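Long-range contact in anaphase-promoting complex subunit cut9 (Schizosaccharomyces pombe, PDB 2XPI), which serves as a tetratricopeptide-repeat subunit of the anaphase-promoting complex, a ubiquitin ligase that controls progression through mitosis and G1: residues 346-359 / 376-388. Residues are numbered along the deposited sequence; the frame is centred on the assembly and turned at random.
Sequences LASLHESGEKNKLY and WLAVGIYYLCVNK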
# COMPACT_ATOMS: atom_id res chain seq x y z
N LEU A 346 6.18 -3.31 -29.01
CA LEU A 346 7.26 -4.28 -28.96
C LEU A 346 7.25 -5.22 -30.17
O LEU A 346 8.28 -5.40 -30.85
CB LEU A 346 7.14 -5.11 -27.68
CG LEU A 346 7.91 -4.64 -26.45
CD1 LEU A 346 8.74 -3.43 -26.74
CD2 LEU A 346 6.95 -4.38 -25.30
N ALA A 347 6.09 -5.82 -30.43
CA ALA A 347 6.00 -6.82 -31.49
C ALA A 347 6.30 -6.19 -32.86
O ALA A 347 6.93 -6.81 -33.71
CB ALA A 347 4.65 -7.48 -31.48
N SER A 348 5.88 -4.94 -33.06
CA SER A 348 6.18 -4.24 -34.31
C SER A 348 7.65 -3.87 -34.44
O SER A 348 8.20 -3.89 -35.54
CB SER A 348 5.31 -3.00 -34.46
OG SER A 348 3.95 -3.36 -34.61
N LEU A 349 8.30 -3.53 -33.32
CA LEU A 349 9.74 -3.27 -33.35
C LEU A 349 10.54 -4.56 -33.64
O LEU A 349 11.53 -4.52 -34.37
CB LEU A 349 10.23 -2.60 -32.05
CG LEU A 349 9.84 -1.14 -31.75
CD1 LEU A 349 10.20 -0.75 -30.30
CD2 LEU A 349 10.44 -0.14 -32.75
N HIS A 350 10.11 -5.69 -33.09
CA HIS A 350 10.79 -6.95 -33.38
C HIS A 350 10.72 -7.31 -34.87
O HIS A 350 11.70 -7.78 -35.46
CB HIS A 350 10.20 -8.07 -32.54
CG HIS A 350 10.67 -9.43 -32.94
ND1 HIS A 350 9.95 -10.25 -33.77
CD2 HIS A 350 11.79 -10.12 -32.61
CE1 HIS A 350 10.60 -11.39 -33.94
NE2 HIS A 350 11.72 -11.33 -33.25
N GLU A 351 9.55 -7.08 -35.46
CA GLU A 351 9.33 -7.31 -36.87
C GLU A 351 10.28 -6.50 -37.75
O GLU A 351 10.70 -6.94 -38.81
CB GLU A 351 7.88 -6.98 -37.22
CG GLU A 351 7.68 -6.45 -38.62
CD GLU A 351 7.52 -7.55 -39.64
OE1 GLU A 351 7.80 -7.31 -40.84
OE2 GLU A 351 7.12 -8.67 -39.24
N SER A 352 10.62 -5.29 -37.31
CA SER A 352 11.49 -4.43 -38.10
C SER A 352 12.95 -4.59 -37.68
O SER A 352 13.85 -4.07 -38.33
CB SER A 352 11.04 -2.98 -37.97
OG SER A 352 9.66 -2.86 -38.25
N GLY A 353 13.18 -5.32 -36.59
CA GLY A 353 14.53 -5.65 -36.18
C GLY A 353 15.26 -4.54 -35.45
O GLY A 353 16.49 -4.44 -35.56
N GLU A 354 14.53 -3.73 -34.69
CA GLU A 354 15.08 -2.56 -34.02
C GLU A 354 15.68 -2.87 -32.64
O GLU A 354 15.10 -2.50 -31.62
CB GLU A 354 13.98 -1.53 -33.84
CG GLU A 354 13.13 -1.30 -35.07
CD GLU A 354 13.50 -0.03 -35.81
OE1 GLU A 354 14.58 0.53 -35.52
OE2 GLU A 354 12.71 0.41 -36.67
N LYS A 355 16.85 -3.50 -32.61
CA LYS A 355 17.50 -3.85 -31.34
C LYS A 355 17.63 -2.63 -30.44
O LYS A 355 17.22 -2.67 -29.28
CB LYS A 355 18.90 -4.43 -31.56
CG LYS A 355 19.17 -5.00 -32.94
CD LYS A 355 20.59 -5.57 -33.03
CE LYS A 355 21.65 -4.62 -32.44
NZ LYS A 355 21.72 -4.66 -30.95
N ASN A 356 18.22 -1.58 -30.97
CA ASN A 356 18.45 -0.35 -30.23
C ASN A 356 17.19 0.12 -29.51
O ASN A 356 17.20 0.37 -28.30
CB ASN A 356 18.99 0.73 -31.17
CG ASN A 356 19.28 2.04 -30.45
OD1 ASN A 356 18.93 3.13 -30.94
ND2 ASN A 356 19.92 1.95 -29.29
N LYS A 357 16.09 0.23 -30.24
CA LYS A 357 14.85 0.70 -29.64
C LYS A 357 14.32 -0.27 -28.59
O LYS A 357 13.86 0.16 -27.54
CB LYS A 357 13.78 1.00 -30.70
CG LYS A 357 14.14 2.12 -31.66
CD LYS A 357 12.88 2.74 -32.22
CE LYS A 357 13.16 3.74 -33.34
NZ LYS A 357 14.14 4.79 -32.93
N LEU A 358 14.38 -1.57 -28.89
CA LEU A 358 13.98 -2.62 -27.96
C LEU A 358 14.83 -2.60 -26.70
O LEU A 358 14.35 -2.88 -25.59
CB LEU A 358 14.15 -3.99 -28.61
CG LEU A 358 13.00 -4.86 -29.12
CD1 LEU A 358 11.65 -4.15 -29.00
CD2 LEU A 358 13.31 -5.28 -30.56
N TYR A 359 16.11 -2.28 -26.87
CA TYR A 359 17.06 -2.23 -25.77
C TYR A 359 16.79 -1.07 -24.80
O TYR A 359 16.80 -1.26 -23.58
CB TYR A 359 18.48 -2.11 -26.30
CG TYR A 359 19.53 -2.19 -25.22
CD1 TYR A 359 19.88 -3.42 -24.65
CD2 TYR A 359 20.18 -1.04 -24.78
CE1 TYR A 359 20.84 -3.50 -23.67
CE2 TYR A 359 21.16 -1.11 -23.79
CZ TYR A 359 21.48 -2.35 -23.24
OH TYR A 359 22.44 -2.43 -22.26
N TRP A 376 8.96 -7.62 -18.53
CA TRP A 376 9.77 -8.77 -18.89
C TRP A 376 9.44 -9.34 -20.27
O TRP A 376 10.26 -10.01 -20.87
CB TRP A 376 9.78 -9.79 -17.77
CG TRP A 376 10.16 -9.09 -16.48
CD1 TRP A 376 9.31 -8.67 -15.51
CD2 TRP A 376 11.46 -8.67 -16.08
NE1 TRP A 376 10.00 -8.05 -14.50
CE2 TRP A 376 11.33 -8.02 -14.83
CE3 TRP A 376 12.74 -8.78 -16.64
CZ2 TRP A 376 12.41 -7.50 -14.14
CZ3 TRP A 376 13.82 -8.25 -15.95
CH2 TRP A 376 13.65 -7.63 -14.71
N LEU A 377 8.25 -9.02 -20.79
CA LEU A 377 7.94 -9.26 -22.19
C LEU A 377 8.94 -8.49 -23.04
O LEU A 377 9.46 -9.01 -24.01
CB LEU A 377 6.53 -8.79 -22.52
CG LEU A 377 5.68 -9.26 -23.71
CD1 LEU A 377 5.38 -8.10 -24.63
CD2 LEU A 377 6.19 -10.45 -24.50
N ALA A 378 9.22 -7.26 -22.64
CA ALA A 378 10.11 -6.38 -23.40
C ALA A 378 11.57 -6.87 -23.37
O ALA A 378 12.26 -6.89 -24.39
CB ALA A 378 10.01 -4.94 -22.91
N VAL A 379 12.02 -7.28 -22.18
CA VAL A 379 13.35 -7.86 -22.06
C VAL A 379 13.48 -9.10 -22.96
O VAL A 379 14.50 -9.29 -23.60
CB VAL A 379 13.68 -8.23 -20.60
CG1 VAL A 379 14.99 -8.94 -20.52
CG2 VAL A 379 13.75 -6.97 -19.76
N GLY A 380 12.43 -9.91 -23.04
CA GLY A 380 12.45 -11.12 -23.83
C GLY A 380 12.50 -10.83 -25.31
O GLY A 380 13.29 -11.42 -26.04
N ILE A 381 11.64 -9.92 -25.77
CA ILE A 381 11.56 -9.60 -27.19
C ILE A 381 12.90 -9.08 -27.67
O ILE A 381 13.31 -9.36 -28.79
CB ILE A 381 10.45 -8.57 -27.48
CG1 ILE A 381 9.08 -9.25 -27.33
CG2 ILE A 381 10.60 -7.99 -28.91
CD1 ILE A 381 7.93 -8.29 -27.40
N TYR A 382 13.59 -8.34 -26.79
CA TYR A 382 14.92 -7.84 -27.11
C TYR A 382 15.91 -8.96 -27.33
O TYR A 382 16.62 -8.97 -28.32
CB TYR A 382 15.48 -6.94 -26.02
CG TYR A 382 16.95 -6.75 -26.22
CD1 TYR A 382 17.43 -6.09 -27.34
CD2 TYR A 382 17.87 -7.26 -25.31
CE1 TYR A 382 18.78 -5.92 -27.55
CE2 TYR A 382 19.24 -7.11 -25.52
CZ TYR A 382 19.68 -6.43 -26.64
OH TYR A 382 21.02 -6.26 -26.86
N TYR A 383 15.98 -9.90 -26.39
CA TYR A 383 16.87 -11.04 -26.56
C TYR A 383 16.49 -11.81 -27.82
O TYR A 383 17.28 -12.59 -28.34
CB TYR A 383 16.89 -11.92 -25.31
CG TYR A 383 17.69 -11.28 -24.21
CD1 TYR A 383 19.01 -10.92 -24.41
CD2 TYR A 383 17.11 -11.00 -22.97
CE1 TYR A 383 19.76 -10.30 -23.42
CE2 TYR A 383 17.85 -10.39 -21.96
CZ TYR A 383 19.18 -10.04 -22.20
OH TYR A 383 19.93 -9.44 -21.21
N LEU A 384 15.30 -11.53 -28.34
CA LEU A 384 14.82 -12.14 -29.57
C LEU A 384 15.20 -11.44 -30.93
O LEU A 384 15.36 -12.18 -31.89
CB LEU A 384 13.32 -12.45 -29.46
CG LEU A 384 12.81 -13.77 -30.05
CD1 LEU A 384 13.42 -14.93 -29.31
CD2 LEU A 384 11.28 -13.87 -30.03
N CYS A 385 15.33 -10.10 -31.05
CA CYS A 385 16.00 -9.56 -32.29
C CYS A 385 17.50 -9.77 -32.23
O CYS A 385 18.24 -9.35 -33.14
CB CYS A 385 15.75 -8.07 -32.71
SG CYS A 385 17.22 -7.55 -33.87
N VAL A 386 17.97 -10.39 -31.16
CA VAL A 386 19.40 -10.50 -30.90
C VAL A 386 19.80 -11.98 -30.88
O VAL A 386 20.98 -12.34 -30.77
CB VAL A 386 19.76 -9.73 -29.60
CG1 VAL A 386 20.70 -10.51 -28.71
CG2 VAL A 386 20.31 -8.37 -29.95
N ASN A 387 18.78 -12.82 -31.02
CA ASN A 387 18.98 -14.25 -31.14
C ASN A 387 19.61 -14.93 -29.94
O ASN A 387 20.30 -15.93 -30.09
CB ASN A 387 19.80 -14.54 -32.38
CG ASN A 387 19.05 -15.34 -33.38
OD1 ASN A 387 18.98 -16.57 -33.29
ND2 ASN A 387 18.43 -14.64 -34.34
N LYS A 388 19.39 -14.38 -28.76
CA LYS A 388 19.83 -15.02 -27.54
C LYS A 388 18.63 -15.74 -26.99
O LYS A 388 17.89 -15.21 -26.18
CB LYS A 388 20.36 -13.99 -26.54
CG LYS A 388 21.80 -13.57 -26.79
CD LYS A 388 22.23 -12.47 -25.85
CE LYS A 388 23.76 -12.36 -25.73
NZ LYS A 388 24.38 -13.50 -24.97
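I381 is the knob of this contact, set into a hole formed by L346, A347, H350 and L358. Its two branches divide the work: with CG2 anti to the backbone N and CG1 beside that N, CD1 runs to CB and CG of L346, while CG2 meets H350 CB at 3.7 Å and L358 CG at 3.9 Å. The L358 side chain lies across that of I381, its CG and CD1 against CG2. Beyond the knob, L346 CD2 rests on A378 CB at 3.9 Å and also reaches L377 CD1, the two leucine side chains running in opposite directions. The helices belong to consecutive tetratricopeptide repeats: 346-352 and 355-359 are parts of the antiparallel pair of TPR 8, and 376-385 comes from the first helix of TPR 9. The latter runs nearly parallel to 346-352 and antiparallel to 355-359 (158°), the usual stacking of a TPR superhelix. The turn of TPR 8 is a Schellman motif with G353 at C-prime, and G353 O lies 3.6 Å from C385 SG. The H350 ring, carried toward helix 376-385 by CG standing anti to the backbone N (chi1 170°), presents its edge to the backbone of L384 and C385 without hydrogen bonding to it. A chain of another protein, probably hcn1, which TPR repeats 8 and 10-13 bind, packs apolar side chains on H350 and I381 and its backbone on A347. With an alanine here in place of Y382, Y359 would probably lose the face its edge rests on, and L358 CB, at the ring edge by Y382 CD1, a neighbour. That Y359-Y382 pair is T-shaped (edge-to-face), its side chains running alongside each other in one direction, with centroids 5.3 Å apart and planes at 61°; Y359 CD1 sits over one face of Y382, toward its rim, 3.6 Å from Y382 CZ.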